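Local coordinates for protein lipase (PDB 4OPM) that probably hydrolyses ester bonds of lipids as a triacylglycerol lipase of the alpha/beta hydrolase fold, at residues V94-L97 with A98-R102; L167-K170 with K171-N175; Q196-L199 with M200-A204. All coordinates share one frame; numbering follows the deposited sequence.

The three contacts are local ones in a single alpha/beta hydrolase chain. Contact 1 lies on helix 94-107, against the central sheet, and its Leu101 comes close to the probable nucleophile elbow around Ser120 but does not touch it. Contacts 2 and 3 lie in the helical part between strands 137-143 and 237-242. Their centres are about 8 Å apart, and Glu197 of contact 3 joins them: Glu197 OE2 lies 2.9 Å from Gly172 N. Contact 1 is more remote, with centres about 28 Å from contact 2 and about 23 Å from contact 3. The side chains of Val94, Phe174 and Gln196 each lie about 4 Å from bound polyethylene glycol, probably from crystallisation.

Contact 1. Residues V94-L97 with A98-R102; sequences VPNL and AEKLR
Residues 94-97 and 98-102 form one unbroken run of alpha helix, in which Ala98, Glu99, Lys100 and Leu101 give their backbone N-H groups to the carbonyls of Val94, Pro95, Asn96 and Leu97. The shortest of these bonds runs from Lys100 N to Asn96 O, at 2.8 Å. The same two residues are also joined by their side chains. Lys100 NZ donates to Asn96 OD1 over 2.9 Å, in the plane of the amide and on a lone pair of the oxygen. The lysine gets there by folding back. Its CG lies beside its own backbone N, and the chain bends again at chi2 (-61°) and chi4 (-69°), which returns NZ toward the preceding turn. On the way, Lys100 CG passes 3.3 Å from Asn96 O. Lys100 NZ has a second partner, Glu99 OE1, in a salt bridge of 2.7 Å. That oxygen is met on its syn side, slightly out of the carboxylate plane. The ammonium group therefore joins an amide oxygen and a carboxylate, which stand 3.8 Å apart between Asn96 OD1 and Glu99 OE1. The other ends are held too. Asn96 ND2 bonds to the carbonyl of Asp91, and Glu99 OE2 pairs with Arg103. Helix 94-107 is the connection of a beta-alpha-beta crossover from strand 72-76 to strand 114-119, with strand 46-50 between them in the sheet. This polar row lies on the partly exposed side of that helix. The apolar side chains pack on neighbouring helices and the sheet. Val94 and Ala98 pack on Leu128 of helix 121-132, Leu97 on Ile125, and Leu101 on Leu48 and Ile50 of strand 46-50. Val94 and Leu97 also touch helix 190-220, on Leu214 and Leu210 respectively.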
ATOM      1  N   VAL A  94       0.261   6.279 -12.202  1.00 21.34           N
ATOM      2  CA  VAL A  94      -0.806   5.667 -11.389  1.00 21.72           C
ATOM      3  C   VAL A  94      -1.875   5.024 -12.333  1.00 24.21           C
ATOM      4  O   VAL A  94      -2.195   3.857 -12.105  1.00 22.58           O
ATOM      5  CB  VAL A  94      -1.409   6.657 -10.354  1.00 26.35           C
ATOM      6  CG1 VAL A  94      -2.643   6.077  -9.656  1.00 26.57           C
ATOM      7  CG2 VAL A  94      -0.354   7.042  -9.323  1.00 25.89           C
ATOM      8  N   PRO A  95      -2.363   5.689 -13.423  1.00 22.57           N
ATOM      9  CA  PRO A  95      -3.306   5.011 -14.336  1.00 21.98           C
ATOM     10  C   PRO A  95      -2.761   3.686 -14.893  1.00 24.39           C
ATOM     11  O   PRO A  95      -3.520   2.720 -14.966  1.00 24.55           O
ATOM     12  CB  PRO A  95      -3.510   6.039 -15.466  1.00 24.47           C
ATOM     13  CG  PRO A  95      -3.271   7.356 -14.805  1.00 29.97           C
ATOM     14  CD  PRO A  95      -2.135   7.090 -13.857  1.00 25.27           C
ATOM     15  N   ASN A  96      -1.463   3.628 -15.271  1.00 19.98           N
ATOM     16  CA  ASN A  96      -0.879   2.385 -15.806  1.00 20.45           C
ATOM     17  C   ASN A  96      -0.715   1.337 -14.700  1.00 22.57           C
ATOM     18  O   ASN A  96      -0.949   0.155 -14.944  1.00 22.06           O
ATOM     19  CB  ASN A  96       0.455   2.612 -16.527  1.00 20.86           C
ATOM     20  CG  ASN A  96       0.847   1.420 -17.365  1.00 29.00           C
ATOM     21  OD1 ASN A  96       0.017   0.853 -18.079  1.00 24.77           O
ATOM     22  ND2 ASN A  96       2.097   0.955 -17.249  1.00 23.41           N
ATOM     23  N   LEU A  97      -0.362   1.760 -13.481  1.00 18.75           N
ATOM     24  CA  LEU A  97      -0.242   0.815 -12.367  1.00 18.67           C
ATOM     25  C   LEU A  97      -1.610   0.172 -12.071  1.00 23.17           C
ATOM     26  O   LEU A  97      -1.678  -1.043 -11.919  1.00 22.93           O
ATOM     27  CB  LEU A  97       0.349   1.498 -11.108  1.00 18.34           C
ATOM     28  CG  LEU A  97       1.784   2.028 -11.243  1.00 23.04           C
ATOM     29  CD1 LEU A  97       2.200   2.803 -10.003  1.00 23.11           C
ATOM     30  CD2 LEU A  97       2.787   0.914 -11.536  1.00 23.85           C
ATOM     31  N   ALA A  98      -2.702   0.971 -12.078  1.00 21.56           N
ATOM     32  CA  ALA A  98      -4.052   0.451 -11.816  1.00 20.64           C
ATOM     33  C   ALA A  98      -4.510  -0.526 -12.925  1.00 23.28           C
ATOM     34  O   ALA A  98      -5.030  -1.609 -12.617  1.00 21.28           O
ATOM     35  CB  ALA A  98      -5.039   1.597 -11.678  1.00 21.27           C
ATOM     36  N   GLU A  99      -4.279  -0.162 -14.199  1.00 20.12           N
ATOM     37  CA  GLU A  99      -4.665  -1.005 -15.328  1.00 19.75           C
ATOM     38  C   GLU A  99      -3.828  -2.294 -15.325  1.00 23.17           C
ATOM     39  O   GLU A  99      -4.389  -3.358 -15.546  1.00 23.09           O
ATOM     40  CB  GLU A  99      -4.527  -0.252 -16.661  1.00 21.21           C
ATOM     41  CG  GLU A  99      -5.051  -1.041 -17.856  1.00 26.68           C
ATOM     42  CD  GLU A  99      -4.047  -1.939 -18.557  1.00 43.50           C
ATOM     43  OE1 GLU A  99      -2.828  -1.689 -18.426  1.00 35.66           O
ATOM     44  OE2 GLU A  99      -4.478  -2.894 -19.243  1.00 36.44           O
ATOM     45  N   LYS A 100      -2.500  -2.205 -15.076  1.00 20.27           N
ATOM     46  CA  LYS A 100      -1.650  -3.408 -15.075  1.00 20.24           C
ATOM     47  C   LYS A 100      -1.975  -4.292 -13.860  1.00 22.64           C
ATOM     48  O   LYS A 100      -1.925  -5.518 -13.968  1.00 22.59           O
ATOM     49  CB  LYS A 100      -0.156  -3.062 -15.151  1.00 21.32           C
ATOM     50  CG  LYS A 100       0.262  -2.443 -16.492  1.00 22.67           C
ATOM     51  CD  LYS A 100       0.005  -3.387 -17.697  1.00 25.76           C
ATOM     52  CE  LYS A 100       0.475  -2.829 -19.012  1.00 26.34           C
ATOM     53  NZ  LYS A 100      -0.354  -1.657 -19.446  1.00 24.91           N
ATOM     54  N   LEU A 101      -2.387  -3.684 -12.729  1.00 19.25           N
ATOM     55  CA  LEU A 101      -2.810  -4.456 -11.569  1.00 18.16           C
ATOM     56  C   LEU A 101      -4.091  -5.234 -11.931  1.00 21.61           C
ATOM     57  O   LEU A 101      -4.193  -6.403 -11.581  1.00 19.16           O
ATOM     58  CB  LEU A 101      -3.025  -3.551 -10.349  1.00 17.20           C
ATOM     59  CG  LEU A 101      -3.457  -4.245  -9.069  1.00 20.89           C
ATOM     60  CD1 LEU A 101      -2.349  -5.138  -8.506  1.00 20.80           C
ATOM     61  CD2 LEU A 101      -3.902  -3.220  -8.034  1.00 22.89           C
ATOM     62  N   ARG A 102      -5.025  -4.615 -12.688  1.00 19.97           N
ATOM     63  CA  ARG A 102      -6.228  -5.327 -13.144  1.00 20.82           C
ATOM     64  C   ARG A 102      -5.834  -6.539 -14.025  1.00 22.94           C
ATOM     65  O   ARG A 102      -6.392  -7.628 -13.855  1.00 23.33           O
ATOM     66  CB  ARG A 102      -7.183  -4.389 -13.900  1.00 23.16           C
ATOM     67  CG  ARG A 102      -8.424  -5.079 -14.488  1.00 26.77           C
ATOM     68  CD  ARG A 102      -9.360  -5.621 -13.419  1.00 31.97           C
ATOM     69  NE  ARG A 102     -10.389  -6.482 -14.001  1.00 36.49           N
ATOM     70  CZ  ARG A 102     -11.004  -7.464 -13.355  1.00 48.48           C
ATOM     71  NH1 ARG A 102     -10.699  -7.730 -12.089  1.00 36.20           N
ATOM     72  NH2 ARG A 102     -11.929  -8.189 -13.966  1.00 37.92           N
TER

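Contact 2. Residues L167-K170 with K171-N175; sequences LVSK and KGDFN
Asp173 and Lys170 set their side chains at about a right angle to each other, at the start of helix 173-181. The carboxylate of Asp173 turns back over the preceding loop and accepts three bonds from it. Its OD2 takes two backbone N-H groups. Ser169 N reaches Asp173 OD2 on its anti lone pair at 3.0 Å, and Lys170 N meets Asp173 OD2 from above the carboxylate plane at 3.1 Å. Asp173 OD1 uses its syn lone pair for Lys170 NZ, in a salt bridge of 3.1 Å. The lysine CG stands between its own backbone N and carbonyl carbon (chi1 65°), which takes the chain across the carboxylate, with Lys170 CG 3.4 Å from both Asp173 OD1 and Asp173 OD2. The Asp173 CB end rests on the valine, with Val168 CG1 3.9 Å from Asp173 CB. A type II beta turn from Lys170 to Asp173 reverses the chain and is closed by Asp173 N donating to Lys170 O. Gly172, with phi 97°, takes the N-cap position. The turn thus leads the loop after helix 155-158 into helix 173-181. Helix 190-220 lies alongside, where Glu197 OE2 accepts the backbone N-H groups of Gly172 and Phe174.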
ATOM      1  N   LEU A 167      13.187  10.280  -1.027  1.00 23.98           N
ATOM      2  CA  LEU A 167      13.875   9.253  -1.818  0.50 24.25           C
ATOM      3  C   LEU A 167      15.066   8.687  -1.058  1.00 27.32           C
ATOM      4  O   LEU A 167      15.838   9.455  -0.478  1.00 27.41           O
ATOM      5  CB  LEU A 167      14.366   9.863  -3.137  0.50 25.39           C
ATOM      6  CG  LEU A 167      13.505   9.685  -4.375  0.50 31.03           C
ATOM      7  CD1 LEU A 167      12.060  10.121  -4.162  0.50 30.97           C
ATOM      8  CD2 LEU A 167      14.105  10.428  -5.533  0.50 35.37           C
ATOM      9  N   VAL A 168      15.231   7.360  -1.065  1.00 21.76           N
ATOM     10  CA  VAL A 168      16.366   6.701  -0.409  0.60 20.31           C
ATOM     11  C   VAL A 168      17.395   6.389  -1.511  1.00 25.96           C
ATOM     12  O   VAL A 168      17.198   5.425  -2.265  1.00 25.12           O
ATOM     13  CB  VAL A 168      15.944   5.442   0.398  0.60 21.90           C
ATOM     14  CG1 VAL A 168      17.158   4.778   1.053  0.60 21.15           C
ATOM     15  CG2 VAL A 168      14.885   5.790   1.455  0.60 20.85           C
ATOM     16  N   SER A 169      18.446   7.218  -1.632  1.00 24.85           N
ATOM     17  CA  SER A 169      19.464   7.098  -2.680  0.50 25.86           C
ATOM     18  C   SER A 169      20.871   6.886  -2.120  1.00 31.58           C
ATOM     19  O   SER A 169      21.776   6.486  -2.866  1.00 32.87           O
ATOM     20  CB  SER A 169      19.465   8.360  -3.542  0.50 29.46           C
ATOM     21  OG  SER A 169      18.154   8.794  -3.867  0.50 37.14           O
ATOM     22  N   LYS A 170      21.082   7.209  -0.837  1.00 27.72           N
ATOM     23  CA  LYS A 170      22.406   7.084  -0.223  1.00 28.55           C
ATOM     24  C   LYS A 170      22.271   6.663   1.241  1.00 31.90           C
ATOM     25  O   LYS A 170      21.189   6.810   1.811  1.00 29.57           O
ATOM     26  CB  LYS A 170      23.195   8.412  -0.355  1.00 32.78           C
ATOM     27  CG  LYS A 170      22.586   9.593   0.401  1.00 45.44           C
ATOM     28  CD  LYS A 170      23.307  10.902   0.114  1.00 54.28           C
ATOM     29  CE  LYS A 170      22.863  12.012   1.043  1.00 63.92           C
ATOM     30  NZ  LYS A 170      21.452  12.427   0.803  1.00 71.68           N
ATOM     31  N   LYS A 171      23.365   6.157   1.844  1.00 29.74           N
ATOM     32  CA  LYS A 171      23.384   5.732   3.250  1.00 30.00           C
ATOM     33  C   LYS A 171      22.936   6.881   4.160  1.00 31.96           C
ATOM     34  O   LYS A 171      23.341   8.034   3.961  1.00 31.12           O
ATOM     35  CB  LYS A 171      24.775   5.223   3.661  1.00 34.46           C
ATOM     36  CG  LYS A 171      25.094   3.822   3.154  1.00 53.17           C
ATOM     37  CD  LYS A 171      26.496   3.381   3.557  1.00 63.26           C
ATOM     38  CE  LYS A 171      26.907   2.100   2.871  1.00 77.21           C
ATOM     39  NZ  LYS A 171      28.367   1.842   2.999  1.00 89.02           N
ATOM     40  N   GLY A 172      22.060   6.553   5.104  1.00 26.13           N
ATOM     41  CA  GLY A 172      21.499   7.517   6.042  1.00 25.50           C
ATOM     42  C   GLY A 172      20.137   8.037   5.627  1.00 28.22           C
ATOM     43  O   GLY A 172      19.409   8.572   6.467  1.00 28.40           O
ATOM     44  N   ASP A 173      19.770   7.882   4.333  1.00 23.64           N
ATOM     45  CA  ASP A 173      18.467   8.353   3.845  1.00 22.25           C
ATOM     46  C   ASP A 173      17.286   7.576   4.439  1.00 25.22           C
ATOM     47  O   ASP A 173      16.226   8.169   4.632  1.00 23.79           O
ATOM     48  CB  ASP A 173      18.373   8.295   2.323  1.00 22.92           C
ATOM     49  CG  ASP A 173      19.157   9.360   1.568  1.00 31.00           C
ATOM     50  OD1 ASP A 173      19.771  10.242   2.229  1.00 30.74           O
ATOM     51  OD2 ASP A 173      19.160   9.312   0.323  1.00 31.49           O
ATOM     52  N   PHE A 174      17.449   6.265   4.712  1.00 21.69           N
ATOM     53  CA  PHE A 174      16.345   5.464   5.246  1.00 21.42           C
ATOM     54  C   PHE A 174      15.942   5.957   6.639  1.00 23.14           C
ATOM     55  O   PHE A 174      14.745   6.080   6.895  1.00 20.80           O
ATOM     56  CB  PHE A 174      16.674   3.970   5.249  1.00 23.31           C
ATOM     57  CG  PHE A 174      15.510   3.043   5.534  1.00 25.38           C
ATOM     58  CD1 PHE A 174      14.215   3.375   5.138  1.00 28.84           C
ATOM     59  CD2 PHE A 174      15.719   1.808   6.137  1.00 27.36           C
ATOM     60  CE1 PHE A 174      13.144   2.510   5.395  1.00 29.63           C
ATOM     61  CE2 PHE A 174      14.648   0.944   6.394  1.00 29.81           C
ATOM     62  CZ  PHE A 174      13.371   1.300   6.021  1.00 28.41           C
ATOM     63  N   ASN A 175      16.923   6.303   7.501  1.00 21.29           N
ATOM     64  CA  ASN A 175      16.634   6.858   8.825  1.00 21.89           C
ATOM     65  C   ASN A 175      15.839   8.166   8.707  1.00 25.01           C
ATOM     66  O   ASN A 175      14.888   8.372   9.471  1.00 24.31           O
ATOM     67  CB  ASN A 175      17.907   7.082   9.636  1.00 24.68           C
ATOM     68  CG  ASN A 175      18.248   5.901  10.518  1.00 49.53           C
ATOM     69  OD1 ASN A 175      19.341   5.339  10.437  1.00 43.42           O
ATOM     70  ND2 ASN A 175      17.314   5.486  11.374  1.00 42.11           N
TER

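Contact 3. Residues Q196-L199 with M200-A204; sequences QEKL and MINQA
The amide of Asn202 has the backbone oxygen of Lys198 over one face and the ammonium of the same lysine near its plane. Lys198 O sits 3.3 Å above Asn202 CG, almost equally far from the two ends of the amide. Lys198 NZ donates to Asn202 OD1 at 2.9 Å, in the carbonyl plane and on a lone pair, with a C=O...N angle of 111°. Lys198 NZ also comes to 3.4 Å from Asn202 ND2; both are donors, so this is not a hydrogen bond. The lysine bends at chi2 (56°) and again at chi4 to carry its end forward one turn. The second amide, that of Gln196, meets a different kind of group. Gln196 NE2 lies 3.5 Å from CG of the selenomethionine Met200, and the two chains run at a slant to one another. The N-H groups of Met200, Ile201, Asn202 and Gln203 bond to the carbonyls of Gln196, Glu197, Lys198 and Leu199, as in any alpha helix. The last, from Gln203 N to Leu199 O, is the longest of the four, at 3.2 Å. All of this belongs to helix 190-220, which lies between strands 137-143 and 237-242 in sequence, a place where many alpha/beta hydrolases carry a helical cap or lid. Lys198 and Asn202 stand exposed. Met200 packs on Phe174 and Leu177 of helix 173-181 and on Ala54, and Leu199 leans on Phe9 and Gln10 of helix 9-19. Glu197 CG lies 3.8 Å from Ile201 CD1, and both residues touch Val168. The glutamate is buried, with the N-H groups of Gly172 and Phe174 as partners of OE2, and these would probably stabilise its negative charge.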
ATOM      1  N   GLN A 196      17.728  -3.198   4.448  1.00 18.87           N
ATOM      2  CA  GLN A 196      16.534  -2.672   3.776  1.00 18.23           C
ATOM      3  C   GLN A 196      16.885  -1.407   2.980  1.00 21.07           C
ATOM      4  O   GLN A 196      16.455  -1.268   1.828  1.00 21.23           O
ATOM      5  CB  GLN A 196      15.395  -2.392   4.781  1.00 18.98           C
ATOM      6  CG  GLN A 196      14.073  -1.934   4.122  1.00 26.35           C
ATOM      7  CD  GLN A 196      13.584  -2.856   3.028  1.00 44.17           C
ATOM      8  OE1 GLN A 196      13.463  -4.070   3.213  1.00 43.33           O
ATOM      9  NE2 GLN A 196      13.284  -2.292   1.863  1.00 42.28           N
ATOM     10  N   GLU A 197      17.689  -0.512   3.577  1.00 18.45           N
ATOM     11  CA  GLU A 197      18.122   0.730   2.918  1.00 18.32           C
ATOM     12  C   GLU A 197      18.826   0.433   1.592  1.00 22.22           C
ATOM     13  O   GLU A 197      18.548   1.098   0.588  1.00 21.67           O
ATOM     14  CB  GLU A 197      19.049   1.517   3.844  1.00 19.89           C
ATOM     15  CG  GLU A 197      19.611   2.794   3.238  1.00 23.34           C
ATOM     16  CD  GLU A 197      20.424   3.577   4.243  1.00 31.15           C
ATOM     17  OE1 GLU A 197      21.486   3.072   4.671  1.00 32.54           O
ATOM     18  OE2 GLU A 197      19.964   4.664   4.657  1.00 25.99           O
ATOM     19  N   LYS A 198      19.737  -0.567   1.587  1.00 19.92           N
ATOM     20  CA  LYS A 198      20.469  -0.960   0.378  1.00 20.41           C
ATOM     21  C   LYS A 198      19.512  -1.400  -0.745  1.00 23.73           C
ATOM     22  O   LYS A 198      19.706  -0.981  -1.879  1.00 24.66           O
ATOM     23  CB  LYS A 198      21.492  -2.068   0.689  1.00 22.23           C
ATOM     24  CG  LYS A 198      22.367  -2.494  -0.499  1.00 25.23           C
ATOM     25  CD  LYS A 198      23.146  -1.332  -1.135  1.00 36.07           C
ATOM     26  CE  LYS A 198      24.223  -1.802  -2.082  1.00 55.48           C
ATOM     27  NZ  LYS A 198      23.673  -2.494  -3.282  1.00 69.03           N
ATOM     28  N   LEU A 199      18.450  -2.165  -0.417  1.00 20.68           N
ATOM     29  CA  LEU A 199      17.449  -2.614  -1.403  1.00 21.07           C
ATOM     30  C   LEU A 199      16.705  -1.420  -1.993  1.00 23.60           C
ATOM     31  O   LEU A 199      16.473  -1.365  -3.200  1.00 23.62           O
ATOM     32  CB  LEU A 199      16.453  -3.607  -0.781  1.00 20.89           C
ATOM     33  CG  LEU A 199      17.043  -4.960  -0.325  1.00 26.23           C
ATOM     34  CD1 LEU A 199      16.037  -5.741   0.512  1.00 26.05           C
ATOM     35  CD2 LEU A 199      17.500  -5.787  -1.506  1.00 28.96           C
HETATM   36  N   MSE A 200      16.380  -0.438  -1.139  1.00 18.34           N
HETATM   37  CA  MSE A 200      15.698   0.772  -1.592  1.00 16.31           C
HETATM   38  C   MSE A 200      16.613   1.624  -2.498  1.00 23.04           C
HETATM   39  O   MSE A 200      16.153   2.102  -3.546  1.00 21.98           O
HETATM   40  CB  MSE A 200      15.208   1.555  -0.387  1.00 16.95           C
HETATM   41  CG  MSE A 200      14.178   0.794   0.430  1.00 20.44           C
HETATM   42 SE   MSE A 200      13.624   1.832   1.939  0.75 24.78          SE
HETATM   43  CE  MSE A 200      12.335   3.018   0.992  1.00 22.44           C
ATOM     44  N   ILE A 201      17.926   1.738  -2.141  1.00 20.99           N
ATOM     45  CA  ILE A 201      18.913   2.471  -2.945  1.00 21.50           C
ATOM     46  C   ILE A 201      19.000   1.826  -4.348  1.00 26.91           C
ATOM     47  O   ILE A 201      19.089   2.543  -5.355  1.00 25.50           O
ATOM     48  CB  ILE A 201      20.306   2.547  -2.240  1.00 24.41           C
ATOM     49  CG1 ILE A 201      20.256   3.475  -0.994  1.00 23.64           C
ATOM     50  CG2 ILE A 201      21.422   3.009  -3.218  1.00 25.77           C
ATOM     51  CD1 ILE A 201      21.479   3.387  -0.063  1.00 24.35           C
ATOM     52  N   ASN A 202      18.942   0.478  -4.414  1.00 24.61           N
ATOM     53  CA  ASN A 202      19.008  -0.251  -5.689  1.00 25.49           C
ATOM     54  C   ASN A 202      17.781   0.027  -6.577  1.00 29.49           C
ATOM     55  O   ASN A 202      17.906   0.002  -7.799  1.00 29.16           O
ATOM     56  CB  ASN A 202      19.154  -1.754  -5.454  1.00 28.91           C
ATOM     57  CG  ASN A 202      20.496  -2.172  -4.887  1.00 44.02           C
ATOM     58  OD1 ASN A 202      21.490  -1.442  -4.945  1.00 37.30           O
ATOM     59  ND2 ASN A 202      20.556  -3.372  -4.331  1.00 37.16           N
ATOM     60  N   GLN A 203      16.618   0.314  -5.964  1.00 26.68           N
ATOM     61  CA  GLN A 203      15.379   0.621  -6.694  1.00 26.71           C
ATOM     62  C   GLN A 203      15.229   2.126  -7.004  1.00 28.91           C
ATOM     63  O   GLN A 203      14.322   2.485  -7.755  1.00 27.07           O
ATOM     64  CB  GLN A 203      14.140   0.162  -5.887  1.00 27.39           C
ATOM     65  CG  GLN A 203      14.041  -1.347  -5.581  1.00 42.60           C
ATOM     66  CD  GLN A 203      13.942  -2.247  -6.795  1.00 60.60           C
ATOM     67  OE1 GLN A 203      13.168  -2.012  -7.730  1.00 55.31           O
ATOM     68  NE2 GLN A 203      14.702  -3.329  -6.788  1.00 54.54           N
ATOM     69  N   ALA A 204      16.087   2.996  -6.412  1.00 26.77           N
ATOM     70  CA  ALA A 204      16.023   4.464  -6.531  1.00 27.71           C
ATOM     71  C   ALA A 204      15.791   4.986  -7.973  1.00 30.90           C
ATOM     72  O   ALA A 204      14.908   5.840  -8.109  1.00 29.94           O
ATOM     73  CB  ALA A 204      17.259   5.121  -5.936  1.00 29.32           C
TER